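Local coordinates for putative lipoprotein (Campylobacter jejuni subsp. jejuni, PDB 2G5G) that binds two cofacial haem groups as a dimer through tyrosine ligands and probably takes part in bacterial haem uptake, at residues A[21-26]-A[258-263]; A[45-50]-A[244-249]. One frame throughout, in Å; residues are numbered along the deposited sequence.

Interaction 1 of 2, residues A[21-26]-A[258-263]; sequences ILDTHT and SDYVLI
The imidazole of His-25 turns an edge to the carboxylate of Asp-259, NE2 donating to OD1 at 2.6 Å. The oxygen lies almost exactly in the ring plane and offers its anti lone pair, while ring and carboxylate planes are turned 41° apart. With CG anti to the carbonyl carbon (chi1 -59°), the Asp-259 side chain brings OD1 to the histidine although its CB sets out away from segment 21-26. OD1 also forms a salt bridge with Lys-226, and OD2 accepts from the backbone N of Val-245; both oxygens are thus engaged, which would favour the charged carboxylate.

Thr-24 grips the same corner twice. Its N reaches Asp-259 O at 2.9 Å from above the carbonyl plane, and its OG1, between the backbone N and the carbonyl carbon (chi1 64°), donates to Ser-258 O at 2.6 Å. Asp-23 shapes the approach: OD1 accepts from His-25 N in an Asx turn. Its OD2 receives a water that also hydrogen-bonds Tyr-260 OH, while a second water bonds Asp-259 O and, weakly, Asp-23 OD1.

Further along, Leu-22 and Val-261 form an antiparallel hydrogen-bonded pair. The isobutyl end of Leu-22 meets Ile-263 obliquely, CD1 to CD1 at 3.5 Å, and Leu-22 CB rests on Val-261 CG1. On the other face Ile-21 runs alongside Leu-262, CG1 to CG at 3.9 Å, and Met-35 of helix 32-39 touches both Ile-21 and Tyr-260. The whole is an antiparallel strand pair toward one edge of a mixed sheet, joining the N-terminal strand to the C-terminal one, with an Asx turn and a His-carboxylate hydrogen bond where the pairing ends.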
ATOM      1  N   ILE A  21      12.770 -15.574 -32.460  1.00 23.37           N
ATOM      2  CA  ILE A  21      12.128 -14.254 -32.520  1.00 23.04           C
ATOM      3  C   ILE A  21      11.087 -14.253 -33.610  1.00 22.54           C
ATOM      4  O   ILE A  21      11.374 -14.678 -34.721  1.00 23.31           O
ATOM      5  CB  ILE A  21      13.159 -13.168 -32.888  1.00 21.82           C
ATOM      6  CG1 ILE A  21      14.321 -13.165 -31.887  1.00 22.87           C
ATOM      7  CG2 ILE A  21      12.484 -11.753 -33.002  1.00 21.09           C
ATOM      8  CD1 ILE A  21      15.533 -12.451 -32.411  1.00 21.57           C
ATOM      9  N   LEU A  22       9.898 -13.745 -33.302  1.00 22.82           N
ATOM     10  CA  LEU A  22       8.901 -13.468 -34.307  1.00 23.27           C
ATOM     11  C   LEU A  22       8.723 -11.971 -34.469  1.00 22.23           C
ATOM     12  O   LEU A  22       8.632 -11.259 -33.491  1.00 21.51           O
ATOM     13  CB  LEU A  22       7.541 -14.027 -33.891  1.00 23.56           C
ATOM     14  CG  LEU A  22       7.312 -15.533 -33.870  1.00 27.28           C
ATOM     15  CD1 LEU A  22       5.899 -15.764 -33.352  1.00 28.46           C
ATOM     16  CD2 LEU A  22       7.470 -16.112 -35.277  1.00 25.61           C
ATOM     17  N   ASP A  23       8.662 -11.532 -35.715  1.00 21.70           N
ATOM     18  CA  ASP A  23       8.028 -10.278 -36.094  1.00 21.90           C
ATOM     19  C   ASP A  23       6.524 -10.494 -35.808  1.00 21.82           C
ATOM     20  O   ASP A  23       5.907 -11.409 -36.386  1.00 22.11           O
ATOM     21  CB  ASP A  23       8.274 -10.082 -37.584  1.00 21.25           C
ATOM     22  CG  ASP A  23       7.697  -8.788 -38.125  1.00 23.79           C
ATOM     23  OD1 ASP A  23       6.633  -8.346 -37.668  1.00 22.61           O
ATOM     24  OD2 ASP A  23       8.302  -8.228 -39.049  1.00 26.00           O
ATOM     25  N   THR A  24       5.923  -9.704 -34.924  1.00 21.13           N
ATOM     26  CA  THR A  24       4.504  -9.957 -34.581  1.00 20.80           C
ATOM     27  C   THR A  24       3.508  -9.487 -35.674  1.00 21.10           C
ATOM     28  O   THR A  24       2.337  -9.870 -35.651  1.00 21.13           O
ATOM     29  CB  THR A  24       4.084  -9.271 -33.257  1.00 20.50           C
ATOM     30  OG1 THR A  24       4.189  -7.850 -33.430  1.00 20.32           O
ATOM     31  CG2 THR A  24       4.891  -9.774 -32.051  1.00 20.11           C
ATOM     32  N   HIS A  25       3.965  -8.661 -36.603  1.00 20.40           N
ATOM     33  CA  HIS A  25       3.074  -8.130 -37.629  1.00 22.47           C
ATOM     34  C   HIS A  25       2.773  -9.225 -38.673  1.00 23.21           C
ATOM     35  O   HIS A  25       1.632  -9.356 -39.162  1.00 24.56           O
ATOM     36  CB  HIS A  25       3.706  -6.906 -38.297  1.00 22.01           C
ATOM     37  CG  HIS A  25       3.966  -5.760 -37.350  1.00 25.65           C
ATOM     38  ND1 HIS A  25       3.681  -4.453 -37.671  1.00 31.38           N
ATOM     39  CD2 HIS A  25       4.435  -5.734 -36.080  1.00 26.59           C
ATOM     40  CE1 HIS A  25       3.987  -3.665 -36.649  1.00 29.78           C
ATOM     41  NE2 HIS A  25       4.453  -4.420 -35.676  1.00 24.37           N
ATOM     42  N   THR A  26       3.783 -10.044 -38.956  1.00 23.02           N
ATOM     43  CA  THR A  26       3.685 -11.042 -40.011  1.00 22.64           C
ATOM     44  C   THR A  26       3.709 -12.438 -39.416  1.00 22.34           C
ATOM     45  O   THR A  26       3.433 -13.387 -40.124  1.00 21.98           O
ATOM     46  CB  THR A  26       4.885 -10.968 -40.973  1.00 22.44           C
ATOM     47  OG1 THR A  26       6.108 -11.053 -40.212  1.00 22.76           O
ATOM     48  CG2 THR A  26       4.882  -9.675 -41.804  1.00 21.26           C
ATOM     49  N   SER A 258       3.302  -6.086 -28.885  1.00 19.94           N
ATOM     50  CA  SER A 258       4.680  -5.707 -29.211  1.00 19.45           C
ATOM     51  C   SER A 258       4.890  -5.811 -30.735  1.00 18.77           C
ATOM     52  O   SER A 258       3.982  -6.220 -31.442  1.00 19.11           O
ATOM     53  CB  SER A 258       5.629  -6.614 -28.417  1.00 19.00           C
ATOM     54  OG  SER A 258       5.638  -7.939 -28.931  1.00 19.78           O
ATOM     55  N   ASP A 259       6.060  -5.414 -31.228  1.00 17.61           N
ATOM     56  CA  ASP A 259       6.430  -5.544 -32.648  1.00 17.46           C
ATOM     57  C   ASP A 259       7.308  -6.769 -32.908  1.00 17.83           C
ATOM     58  O   ASP A 259       7.343  -7.317 -34.033  1.00 17.40           O
ATOM     59  CB  ASP A 259       7.147  -4.269 -33.111  1.00 16.64           C
ATOM     60  CG  ASP A 259       6.269  -3.039 -32.926  1.00 18.99           C
ATOM     61  OD1 ASP A 259       5.168  -3.011 -33.556  1.00 18.27           O
ATOM     62  OD2 ASP A 259       6.627  -2.142 -32.122  1.00 17.55           O
ATOM     63  N   TYR A 260       8.025  -7.186 -31.877  1.00 18.28           N
ATOM     64  CA  TYR A 260       8.843  -8.407 -31.921  1.00 18.65           C
ATOM     65  C   TYR A 260       8.619  -9.137 -30.625  1.00 19.87           C
ATOM     66  O   TYR A 260       8.357  -8.504 -29.578  1.00 19.47           O
ATOM     67  CB  TYR A 260      10.350  -8.085 -32.110  1.00 19.59           C
ATOM     68  CG  TYR A 260      10.626  -7.399 -33.424  1.00 19.55           C
ATOM     69  CD1 TYR A 260      10.654  -5.989 -33.499  1.00 21.74           C
ATOM     70  CD2 TYR A 260      10.802  -8.128 -34.597  1.00 20.25           C
ATOM     71  CE1 TYR A 260      10.884  -5.351 -34.709  1.00 21.19           C
ATOM     72  CE2 TYR A 260      11.030  -7.491 -35.825  1.00 19.85           C
ATOM     73  CZ  TYR A 260      11.057  -6.098 -35.863  1.00 19.99           C
ATOM     74  OH  TYR A 260      11.229  -5.403 -37.040  1.00 21.91           O
ATOM     75  N   VAL A 261       8.726 -10.476 -30.653  1.00 19.60           N
ATOM     76  CA  VAL A 261       8.615 -11.195 -29.411  1.00 21.00           C
ATOM     77  C   VAL A 261       9.681 -12.279 -29.408  1.00 22.15           C
ATOM     78  O   VAL A 261       9.939 -12.927 -30.424  1.00 21.19           O
ATOM     79  CB  VAL A 261       7.129 -11.693 -29.130  1.00 21.79           C
ATOM     80  CG1 VAL A 261       6.635 -12.584 -30.247  1.00 22.24           C
ATOM     81  CG2 VAL A 261       7.007 -12.346 -27.751  1.00 23.33           C
ATOM     82  N   LEU A 262      10.361 -12.401 -28.273  1.00 22.75           N
ATOM     83  CA  LEU A 262      11.323 -13.473 -28.092  1.00 24.11           C
ATOM     84  C   LEU A 262      10.612 -14.603 -27.418  1.00 24.11           C
ATOM     85  O   LEU A 262       9.939 -14.401 -26.417  1.00 24.49           O
ATOM     86  CB  LEU A 262      12.524 -13.018 -27.253  1.00 24.06           C
ATOM     87  CG  LEU A 262      13.639 -12.455 -28.120  1.00 24.56           C
ATOM     88  CD1 LEU A 262      13.219 -11.028 -28.531  1.00 22.95           C
ATOM     89  CD2 LEU A 262      14.987 -12.413 -27.328  1.00 26.14           C
ATOM     90  N   ILE A 263      10.753 -15.790 -27.988  1.00 26.15           N
ATOM     91  CA  ILE A 263      10.001 -16.961 -27.534  1.00 27.80           C
ATOM     92  C   ILE A 263      11.039 -17.989 -27.112  1.00 29.22           C
ATOM     93  O   ILE A 263      11.950 -18.294 -27.880  1.00 28.60           O
ATOM     94  CB  ILE A 263       9.081 -17.536 -28.641  1.00 27.50           C
ATOM     95  CG1 ILE A 263       7.987 -16.517 -29.006  1.00 27.47           C
ATOM     96  CG2 ILE A 263       8.435 -18.864 -28.177  1.00 27.67           C
ATOM     97  CD1 ILE A 263       7.244 -16.836 -30.280  1.00 26.70           C
TER
HETATM   98  O   HOH W   1      10.759  -7.256 -39.221  1.00 25.50           O
HETATM   99  O   HOH W   2       7.613  -5.740 -36.447  1.00 25.92           O

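Interaction 2 of 2, residues A[45-50]-A[244-249]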
ATOM      1  N   ILE A  45      13.176   2.307 -28.250  1.00 17.87           N
ATOM      2  CA  ILE A  45      13.024   0.861 -28.255  1.00 19.46           C
ATOM      3  C   ILE A  45      12.510   0.497 -26.880  1.00 19.25           C
ATOM      4  O   ILE A  45      13.178   0.750 -25.877  1.00 19.33           O
ATOM      5  CB  ILE A  45      14.375   0.125 -28.536  1.00 20.50           C
ATOM      6  CG1 ILE A  45      14.884   0.456 -29.938  1.00 20.77           C
ATOM      7  CG2 ILE A  45      14.197  -1.401 -28.397  1.00 20.88           C
ATOM      8  CD1 ILE A  45      16.418   0.441 -30.066  1.00 19.24           C
ATOM      9  N   LEU A  46      11.301  -0.055 -26.814  1.00 18.77           N
ATOM     10  CA  LEU A  46      10.806  -0.571 -25.540  1.00 19.96           C
ATOM     11  C   LEU A  46      11.074  -2.069 -25.398  1.00 19.95           C
ATOM     12  O   LEU A  46      10.763  -2.822 -26.310  1.00 21.41           O
ATOM     13  CB  LEU A  46       9.317  -0.289 -25.332  1.00 19.39           C
ATOM     14  CG  LEU A  46       8.836   1.154 -25.267  1.00 23.01           C
ATOM     15  CD1 LEU A  46       8.724   1.668 -26.657  1.00 24.05           C
ATOM     16  CD2 LEU A  46       7.447   1.177 -24.618  1.00 24.42           C
ATOM     17  N   LEU A  47      11.656  -2.470 -24.266  1.00 18.46           N
ATOM     18  CA  LEU A  47      12.023  -3.878 -23.990  1.00 19.27           C
ATOM     19  C   LEU A  47      11.266  -4.323 -22.755  1.00 20.22           C
ATOM     20  O   LEU A  47      11.541  -3.846 -21.626  1.00 20.00           O
ATOM     21  CB  LEU A  47      13.519  -3.995 -23.690  1.00 19.18           C
ATOM     22  CG  LEU A  47      14.354  -5.150 -24.247  1.00 22.81           C
ATOM     23  CD1 LEU A  47      15.627  -5.389 -23.436  1.00 20.87           C
ATOM     24  CD2 LEU A  47      13.640  -6.460 -24.673  1.00 22.14           C
ATOM     25  N   GLY A  48      10.289  -5.208 -22.970  1.00 20.56           N
ATOM     26  CA  GLY A  48       9.405  -5.670 -21.913  1.00 21.44           C
ATOM     27  C   GLY A  48       9.942  -6.954 -21.304  1.00 21.89           C
ATOM     28  O   GLY A  48      10.357  -7.849 -22.033  1.00 22.48           O
ATOM     29  N   GLU A  49       9.910  -7.021 -19.975  1.00 23.05           N
ATOM     30  CA  GLU A  49      10.452  -8.150 -19.228  1.00 23.56           C
ATOM     31  C   GLU A  49       9.484  -8.637 -18.131  1.00 24.44           C
ATOM     32  O   GLU A  49       8.557  -7.925 -17.729  1.00 24.96           O
ATOM     33  CB  GLU A  49      11.805  -7.783 -18.595  1.00 23.88           C
ATOM     34  CG  GLU A  49      11.675  -6.737 -17.470  1.00 22.10           C
ATOM     35  CD  GLU A  49      12.777  -6.834 -16.382  1.00 23.57           C
ATOM     36  OE1 GLU A  49      13.784  -7.542 -16.559  1.00 24.29           O
ATOM     37  OE2 GLU A  49      12.595  -6.190 -15.338  1.00 22.28           O
ATOM     38  N   LYS A  50       9.717  -9.863 -17.677  1.00 26.26           N
ATOM     39  CA  LYS A  50       9.160 -10.351 -16.414  1.00 28.68           C
ATOM     40  C   LYS A  50      10.307 -10.175 -15.385  1.00 29.39           C
ATOM     41  O   LYS A  50      11.398 -10.707 -15.594  1.00 28.39           O
ATOM     42  CB  LYS A  50       8.773 -11.823 -16.564  1.00 29.17           C
ATOM     43  CG  LYS A  50       8.080 -12.441 -15.329  1.00 30.31           C
ATOM     44  CD  LYS A  50       7.700 -13.894 -15.624  1.00 29.82           C
ATOM     45  CE  LYS A  50       7.105 -14.581 -14.389  1.00 32.08           C
ATOM     46  NZ  LYS A  50       8.183 -15.109 -13.501  1.00 31.75           N
ATOM     47  N   VAL A 244       9.496   1.262 -31.392  1.00 16.61           N
ATOM     48  CA  VAL A 244       9.474  -0.199 -31.593  1.00 16.98           C
ATOM     49  C   VAL A 244       9.453  -0.898 -30.230  1.00 17.33           C
ATOM     50  O   VAL A 244      10.139  -0.480 -29.276  1.00 16.89           O
ATOM     51  CB  VAL A 244      10.645  -0.733 -32.484  1.00 17.39           C
ATOM     52  CG1 VAL A 244      12.007  -0.502 -31.801  1.00 17.00           C
ATOM     53  CG2 VAL A 244      10.440  -2.209 -32.798  1.00 16.59           C
ATOM     54  N   VAL A 245       8.653  -1.958 -30.157  1.00 16.58           N
ATOM     55  CA  VAL A 245       8.410  -2.659 -28.900  1.00 17.74           C
ATOM     56  C   VAL A 245       8.835  -4.104 -29.054  1.00 17.49           C
ATOM     57  O   VAL A 245       8.390  -4.802 -29.983  1.00 18.25           O
ATOM     58  CB  VAL A 245       6.922  -2.604 -28.450  1.00 16.34           C
ATOM     59  CG1 VAL A 245       6.751  -3.339 -27.100  1.00 19.21           C
ATOM     60  CG2 VAL A 245       6.386  -1.148 -28.401  1.00 17.65           C
ATOM     61  N   VAL A 246       9.724  -4.524 -28.165  1.00 16.93           N
ATOM     62  CA  VAL A 246      10.215  -5.899 -28.144  1.00 18.30           C
ATOM     63  C   VAL A 246       9.839  -6.515 -26.824  1.00 19.59           C
ATOM     64  O   VAL A 246      10.240  -6.021 -25.755  1.00 20.27           O
ATOM     65  CB  VAL A 246      11.742  -5.987 -28.292  1.00 17.74           C
ATOM     66  CG1 VAL A 246      12.209  -7.499 -28.237  1.00 19.29           C
ATOM     67  CG2 VAL A 246      12.204  -5.361 -29.608  1.00 18.50           C
ATOM     68  N   ASN A 247       9.078  -7.602 -26.860  1.00 20.30           N
ATOM     69  CA  ASN A 247       8.644  -8.191 -25.590  1.00 21.82           C
ATOM     70  C   ASN A 247       9.359  -9.514 -25.413  1.00 21.63           C
ATOM     71  O   ASN A 247       9.495 -10.285 -26.370  1.00 21.41           O
ATOM     72  CB  ASN A 247       7.127  -8.408 -25.496  1.00 20.79           C
ATOM     73  CG  ASN A 247       6.684  -8.759 -24.050  1.00 24.41           C
ATOM     74  OD1 ASN A 247       5.821  -9.611 -23.814  1.00 26.93           O
ATOM     75  ND2 ASN A 247       7.310  -8.122 -23.093  1.00 22.56           N
ATOM     76  N   LEU A 248       9.830  -9.751 -24.198  1.00 22.26           N
ATOM     77  CA  LEU A 248      10.452 -11.029 -23.820  1.00 22.90           C
ATOM     78  C   LEU A 248       9.320 -11.902 -23.260  1.00 24.46           C
ATOM     79  O   LEU A 248       8.752 -11.587 -22.215  1.00 24.47           O
ATOM     80  CB  LEU A 248      11.568 -10.779 -22.783  1.00 23.28           C
ATOM     81  CG  LEU A 248      12.611  -9.735 -23.242  1.00 20.82           C
ATOM     82  CD1 LEU A 248      13.616  -9.440 -22.100  1.00 25.22           C
ATOM     83  CD2 LEU A 248      13.303 -10.153 -24.553  1.00 21.03           C
ATOM     84  N   SER A 249       8.938 -12.947 -23.983  1.00 26.78           N
ATOM     85  CA  SER A 249       7.691 -13.648 -23.613  1.00 28.72           C
ATOM     86  C   SER A 249       7.793 -14.448 -22.325  1.00 30.24           C
ATOM     87  O   SER A 249       8.869 -14.891 -21.919  1.00 29.67           O
ATOM     88  CB  SER A 249       7.151 -14.538 -24.737  1.00 28.34           C
ATOM     89  OG  SER A 249       8.055 -15.569 -25.079  1.00 29.33           O
TER
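Strands 45-49 and 244-248 run parallel, 16° apart, and four backbone hydrogen bonds lace them together, from Leu-46 N to Val-244 O at 2.8 Å through to Leu-248 N and Gly-48 O at 2.9 Å. On one face Ile-45 and Val-244 lie side by side, CG1 to CG1 at 3.6 Å. Farther along that face, Leu-47 places CD2 against Leu-248 CD2 at 3.7 Å and beside Val-246 CG1. Helix 54-73 covers this layer, Gln-60 touching both leucines. The opposite face carries Leu-46, whose side chain slants across that of Val-245, CD1 to CG2 at 4.1 Å, beneath Pro-231 of helix 230-236. Asn-247 reaches over Gly-48, which has no side chain: with CG anti to the backbone N (chi1 -169°), it brings ND2 to 3.2 Å from Gly-48 O. The hydrogen bond of that ND2 goes to Ser-221 OG. Beyond the glycine, Glu-49 turns away from segment 244-249, its carboxylate held by Lys-57, Gln-60, His-51 and Tyr-123. Parallel strands packed between helices on both faces are the hallmark of a three-layer alpha/beta/alpha sandwich, here part of the core of this ChaN-family protein.

Both interactions belong to one mixed sheet, and their centres lie 10 Å apart. Across it the order is 19-23, 260-264, 243-248, 44-49, so the two strand pairs are direct neighbours: interaction 1 is antiparallel and near an edge, interaction 2 parallel and closer to the centre of the chain. Strands 243-248 and 260-264 follow each other in sequence and join the pairs, with Asp-259 N hydrogen-bonded to Val-245 O and Ser-249 OG to Leu-262 O. Along the chain, segments 45-50 and 244-249 both fall between 21-26 and 258-263. The first and last strands of the chain thus pair beside the parallel strands, and neither contact contains a haem-pocket residue.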